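Long-range contact in jasmonate-induced oxygenase 2 (Arabidopsis thaliana, PDB 6LSV), which oxidises the stress hormone jasmonate to 12-hydroxyjasmonate, using iron, molecular oxygen and 2-oxoglutarate: residues 187-199 with 301-315. Residues are numbered along the deposited sequence; the frame is centred on the assembly and turned at random.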
# COMPACT_ATOMS: atom_id res chain seq x y z
N LEU A 187 21.29 -6.66 -4.20
CA LEU A 187 21.75 -7.48 -3.09
C LEU A 187 22.83 -8.47 -3.51
O LEU A 187 23.16 -9.37 -2.74
CB LEU A 187 20.58 -8.23 -2.45
CG LEU A 187 19.55 -7.40 -1.68
CD1 LEU A 187 18.42 -8.26 -1.13
CD2 LEU A 187 20.22 -6.61 -0.56
N GLY A 188 23.37 -8.32 -4.72
CA GLY A 188 24.38 -9.25 -5.20
C GLY A 188 23.86 -10.63 -5.52
O GLY A 188 24.63 -11.59 -5.51
N LEU A 189 22.56 -10.76 -5.79
CA LEU A 189 21.94 -12.04 -6.09
C LEU A 189 21.69 -12.17 -7.59
O LEU A 189 21.74 -11.19 -8.34
CB LEU A 189 20.62 -12.20 -5.34
CG LEU A 189 20.58 -11.89 -3.84
CD1 LEU A 189 19.15 -11.64 -3.40
CD2 LEU A 189 21.21 -13.01 -3.04
N LYS A 190 21.43 -13.41 -8.02
CA LYS A 190 20.90 -13.64 -9.36
C LYS A 190 19.73 -12.71 -9.60
O LYS A 190 18.86 -12.56 -8.74
CB LYS A 190 20.46 -15.10 -9.51
CG LYS A 190 21.60 -16.10 -9.51
CD LYS A 190 21.07 -17.52 -9.39
CE LYS A 190 20.15 -17.87 -10.54
NZ LYS A 190 18.84 -18.38 -10.05
N GLU A 191 19.70 -12.08 -10.77
CA GLU A 191 18.74 -11.01 -11.00
C GLU A 191 17.30 -11.48 -10.86
O GLU A 191 16.40 -10.64 -10.72
CB GLU A 191 18.96 -10.38 -12.37
CG GLU A 191 18.54 -11.24 -13.54
CD GLU A 191 18.38 -10.44 -14.82
OE1 GLU A 191 17.36 -10.61 -15.51
OE2 GLU A 191 19.29 -9.64 -15.13
N ASP A 192 17.05 -12.79 -10.88
CA ASP A 192 15.70 -13.33 -10.73
C ASP A 192 15.51 -14.04 -9.40
O ASP A 192 14.59 -14.85 -9.26
CB ASP A 192 15.38 -14.27 -11.90
CG ASP A 192 16.11 -15.60 -11.80
OD1 ASP A 192 17.25 -15.63 -11.29
OD2 ASP A 192 15.54 -16.62 -12.25
N LYS A 193 16.35 -13.75 -8.40
CA LYS A 193 16.26 -14.43 -7.12
C LYS A 193 14.98 -14.08 -6.38
O LYS A 193 14.33 -14.96 -5.80
CB LYS A 193 17.50 -14.11 -6.27
CG LYS A 193 17.54 -14.82 -4.92
CD LYS A 193 17.35 -16.33 -5.05
CE LYS A 193 18.47 -17.00 -5.83
NZ LYS A 193 18.29 -18.47 -5.95
N PHE A 194 14.59 -12.80 -6.38
CA PHE A 194 13.34 -12.40 -5.72
C PHE A 194 12.14 -13.03 -6.42
O PHE A 194 11.26 -13.59 -5.76
CB PHE A 194 13.21 -10.88 -5.70
CG PHE A 194 13.90 -10.22 -4.55
CD1 PHE A 194 14.93 -10.86 -3.88
CD2 PHE A 194 13.53 -8.95 -4.14
CE1 PHE A 194 15.57 -10.26 -2.81
CE2 PHE A 194 14.16 -8.34 -3.07
CZ PHE A 194 15.18 -8.99 -2.41
N GLN A 195 12.08 -12.92 -7.75
CA GLN A 195 11.00 -13.55 -8.50
C GLN A 195 10.90 -15.03 -8.18
O GLN A 195 9.80 -15.59 -8.14
CB GLN A 195 11.20 -13.34 -10.00
CG GLN A 195 9.93 -13.52 -10.80
CD GLN A 195 8.96 -12.40 -10.56
OE1 GLN A 195 9.32 -11.22 -10.66
NE2 GLN A 195 7.72 -12.74 -10.22
N GLU A 196 12.05 -15.68 -7.95
CA GLU A 196 12.06 -17.07 -7.53
C GLU A 196 11.41 -17.24 -6.16
O GLU A 196 10.50 -18.05 -5.98
CB GLU A 196 13.50 -17.57 -7.51
CG GLU A 196 13.71 -19.02 -7.88
CD GLU A 196 15.18 -19.40 -7.83
OE1 GLU A 196 15.64 -19.84 -6.75
OE2 GLU A 196 15.88 -19.25 -8.86
N ALA A 197 11.86 -16.44 -5.18
CA ALA A 197 11.38 -16.58 -3.81
C ALA A 197 9.88 -16.30 -3.70
O ALA A 197 9.21 -16.87 -2.84
CB ALA A 197 12.16 -15.65 -2.89
N PHE A 198 9.35 -15.43 -4.56
CA PHE A 198 7.94 -15.10 -4.53
C PHE A 198 7.05 -16.18 -5.12
O PHE A 198 5.82 -16.09 -5.00
CB PHE A 198 7.68 -13.80 -5.30
CG PHE A 198 7.94 -12.55 -4.50
CD1 PHE A 198 9.08 -12.43 -3.73
CD2 PHE A 198 7.05 -11.49 -4.56
CE1 PHE A 198 9.33 -11.27 -3.02
CE2 PHE A 198 7.29 -10.33 -3.85
CZ PHE A 198 8.43 -10.22 -3.08
N GLY A 199 7.63 -17.19 -5.77
CA GLY A 199 6.88 -18.21 -6.46
C GLY A 199 6.88 -18.13 -7.98
O GLY A 199 5.92 -18.60 -8.60
N TYR A 301 2.30 -6.12 -4.75
CA TYR A 301 2.96 -7.23 -5.43
C TYR A 301 3.47 -8.18 -4.35
O TYR A 301 4.41 -7.86 -3.61
CB TYR A 301 4.09 -6.73 -6.32
CG TYR A 301 4.63 -7.75 -7.29
CD1 TYR A 301 3.93 -8.07 -8.45
CD2 TYR A 301 5.84 -8.38 -7.06
CE1 TYR A 301 4.42 -8.99 -9.35
CE2 TYR A 301 6.34 -9.31 -7.96
CZ TYR A 301 5.63 -9.61 -9.10
OH TYR A 301 6.13 -10.53 -9.99
N ASN A 302 2.85 -9.36 -4.25
CA ASN A 302 3.07 -10.19 -3.08
C ASN A 302 3.61 -11.56 -3.46
O ASN A 302 3.38 -12.04 -4.57
CB ASN A 302 1.76 -10.35 -2.30
CG ASN A 302 1.20 -9.03 -1.81
OD1 ASN A 302 1.96 -8.13 -1.43
ND2 ASN A 302 -0.12 -8.91 -1.82
N PRO A 303 4.34 -12.21 -2.56
CA PRO A 303 4.72 -13.60 -2.79
C PRO A 303 3.50 -14.50 -2.72
O PRO A 303 2.52 -14.20 -2.05
CB PRO A 303 5.70 -13.90 -1.66
CG PRO A 303 5.36 -12.93 -0.59
CD PRO A 303 4.87 -11.69 -1.28
N LYS A 304 3.57 -15.62 -3.45
CA LYS A 304 2.56 -16.66 -3.34
C LYS A 304 2.27 -16.97 -1.87
O LYS A 304 3.19 -17.23 -1.09
CB LYS A 304 3.05 -17.91 -4.07
CG LYS A 304 2.00 -18.97 -4.32
CD LYS A 304 2.54 -20.06 -5.25
CE LYS A 304 1.54 -21.19 -5.42
NZ LYS A 304 1.18 -21.81 -4.12
N SER A 305 0.99 -16.92 -1.50
CA SER A 305 0.61 -16.74 -0.10
C SER A 305 0.85 -17.97 0.77
O SER A 305 0.85 -17.85 2.00
CB SER A 305 -0.86 -16.32 -0.01
OG SER A 305 -1.69 -17.08 -0.88
N ASP A 306 1.06 -19.16 0.19
CA ASP A 306 1.34 -20.33 1.02
C ASP A 306 2.83 -20.67 1.07
O ASP A 306 3.20 -21.67 1.69
CB ASP A 306 0.53 -21.53 0.54
CG ASP A 306 0.64 -21.77 -0.96
OD1 ASP A 306 1.47 -21.10 -1.61
OD2 ASP A 306 -0.10 -22.63 -1.48
N ILE A 307 3.68 -19.87 0.43
CA ILE A 307 5.12 -20.07 0.51
C ILE A 307 5.62 -19.58 1.86
O ILE A 307 5.38 -18.41 2.22
CB ILE A 307 5.85 -19.34 -0.63
CG1 ILE A 307 5.51 -19.96 -1.99
CG2 ILE A 307 7.36 -19.36 -0.39
CD1 ILE A 307 6.27 -19.32 -3.13
N PRO A 308 6.29 -20.41 2.65
CA PRO A 308 6.90 -19.92 3.90
C PRO A 308 8.02 -18.93 3.58
O PRO A 308 9.02 -19.28 2.96
CB PRO A 308 7.44 -21.19 4.56
CG PRO A 308 6.69 -22.31 3.93
CD PRO A 308 6.40 -21.87 2.52
N ILE A 309 7.83 -17.69 4.01
CA ILE A 309 8.78 -16.61 3.76
C ILE A 309 9.78 -16.56 4.90
O ILE A 309 9.39 -16.56 6.08
CB ILE A 309 8.05 -15.27 3.60
CG1 ILE A 309 7.16 -15.27 2.36
CG2 ILE A 309 9.05 -14.12 3.57
CD1 ILE A 309 7.91 -15.52 1.07
N GLN A 310 11.06 -16.53 4.56
CA GLN A 310 12.12 -16.41 5.55
C GLN A 310 13.29 -15.70 4.90
O GLN A 310 13.34 -15.56 3.67
CB GLN A 310 12.54 -17.77 6.11
CG GLN A 310 12.87 -18.82 5.07
CD GLN A 310 13.37 -20.10 5.70
OE1 GLN A 310 14.18 -20.08 6.62
NE2 GLN A 310 12.87 -21.24 5.22
N PRO A 311 14.25 -15.22 5.69
CA PRO A 311 15.45 -14.60 5.10
C PRO A 311 16.12 -15.53 4.10
O PRO A 311 16.31 -16.72 4.35
CB PRO A 311 16.34 -14.34 6.32
CG PRO A 311 15.39 -14.18 7.45
CD PRO A 311 14.22 -15.07 7.16
N LEU A 312 16.48 -14.97 2.95
CA LEU A 312 17.15 -15.75 1.92
C LEU A 312 18.43 -16.36 2.47
O LEU A 312 19.17 -15.71 3.21
CB LEU A 312 17.45 -14.88 0.70
CG LEU A 312 16.26 -14.43 -0.14
CD1 LEU A 312 16.63 -13.23 -1.02
CD2 LEU A 312 15.73 -15.58 -0.98
N GLN A 313 18.67 -17.62 2.11
CA GLN A 313 19.85 -18.31 2.64
C GLN A 313 21.14 -17.70 2.11
O GLN A 313 22.17 -17.77 2.79
CB GLN A 313 19.78 -19.80 2.30
CG GLN A 313 19.62 -20.09 0.82
CD GLN A 313 19.26 -21.54 0.56
OE1 GLN A 313 18.87 -22.26 1.48
NE2 GLN A 313 19.39 -21.97 -0.69
N GLU A 314 21.10 -17.09 0.93
CA GLU A 314 22.29 -16.48 0.35
C GLU A 314 22.84 -15.36 1.23
O GLU A 314 24.04 -15.09 1.21
CB GLU A 314 21.98 -15.93 -1.05
CG GLU A 314 21.91 -16.98 -2.15
CD GLU A 314 20.55 -17.64 -2.25
OE1 GLU A 314 19.70 -17.41 -1.35
OE2 GLU A 314 20.32 -18.39 -3.22
N LEU A 315 21.97 -14.69 1.99
CA LEU A 315 22.37 -13.52 2.77
C LEU A 315 22.65 -13.85 4.23
O LEU A 315 22.84 -12.93 5.03
CB LEU A 315 21.29 -12.45 2.68
CG LEU A 315 20.75 -12.17 1.28
CD1 LEU A 315 19.46 -11.39 1.36
CD2 LEU A 315 21.78 -11.43 0.43
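Phe-198 lays one face of its ring against Pro-303, whose CB lies 4.1 Å from the ring centroid in a CH-pi contact, 21° off the ring normal. A rigid, flat-sided proline suits a phenyl face, and the carbonyl O of Tyr-301 meets the same ring at its edge. The backbone seals this join: Lys-304 N donates to Phe-198 O at 2.8 Å, nearly straight at 170°. Beside it Gly-199, with positive phi, closes helix 193-197 in a Schellman motif; having no side chain, it lets Ile-307 CD1 come to 3.6 Å from its CA.

Gln-195 adds a polar link. Its chain bends at chi2 and brings NE2 to 2.7 Å from Tyr-301 OH, which lies in the amide plane; the amide and the phenol ring are turned 70° apart. The same NE2 also binds Gly-200 O, so two acceptors hold the amide.

Farther along, branched Leu-312 spreads its methyls between neighbours: CD1 touches Phe-194 CE1 at 3.6 Å and also Leu-189, while CD2 rests on Ala-197 CB, small enough to admit it. Leu-315 crosses Leu-187 and Leu-189 at about a right angle. Over this apolar patch Lys-193 reaches Glu-314 in a weak salt bridge, NZ to OE2 3.4 Å, within a network that includes Glu-196.

Met-180 of helix 161-186 and Ile-271 of helix 269-274 pack on Phe-194 and Phe-198. The contact thus joins helix 193-197 and the loop before it to the end of strand 294-302 and the chain that leaves it, at the rim of the double-stranded beta-helix core of 2-oxoglutarate-dependent dioxygenases.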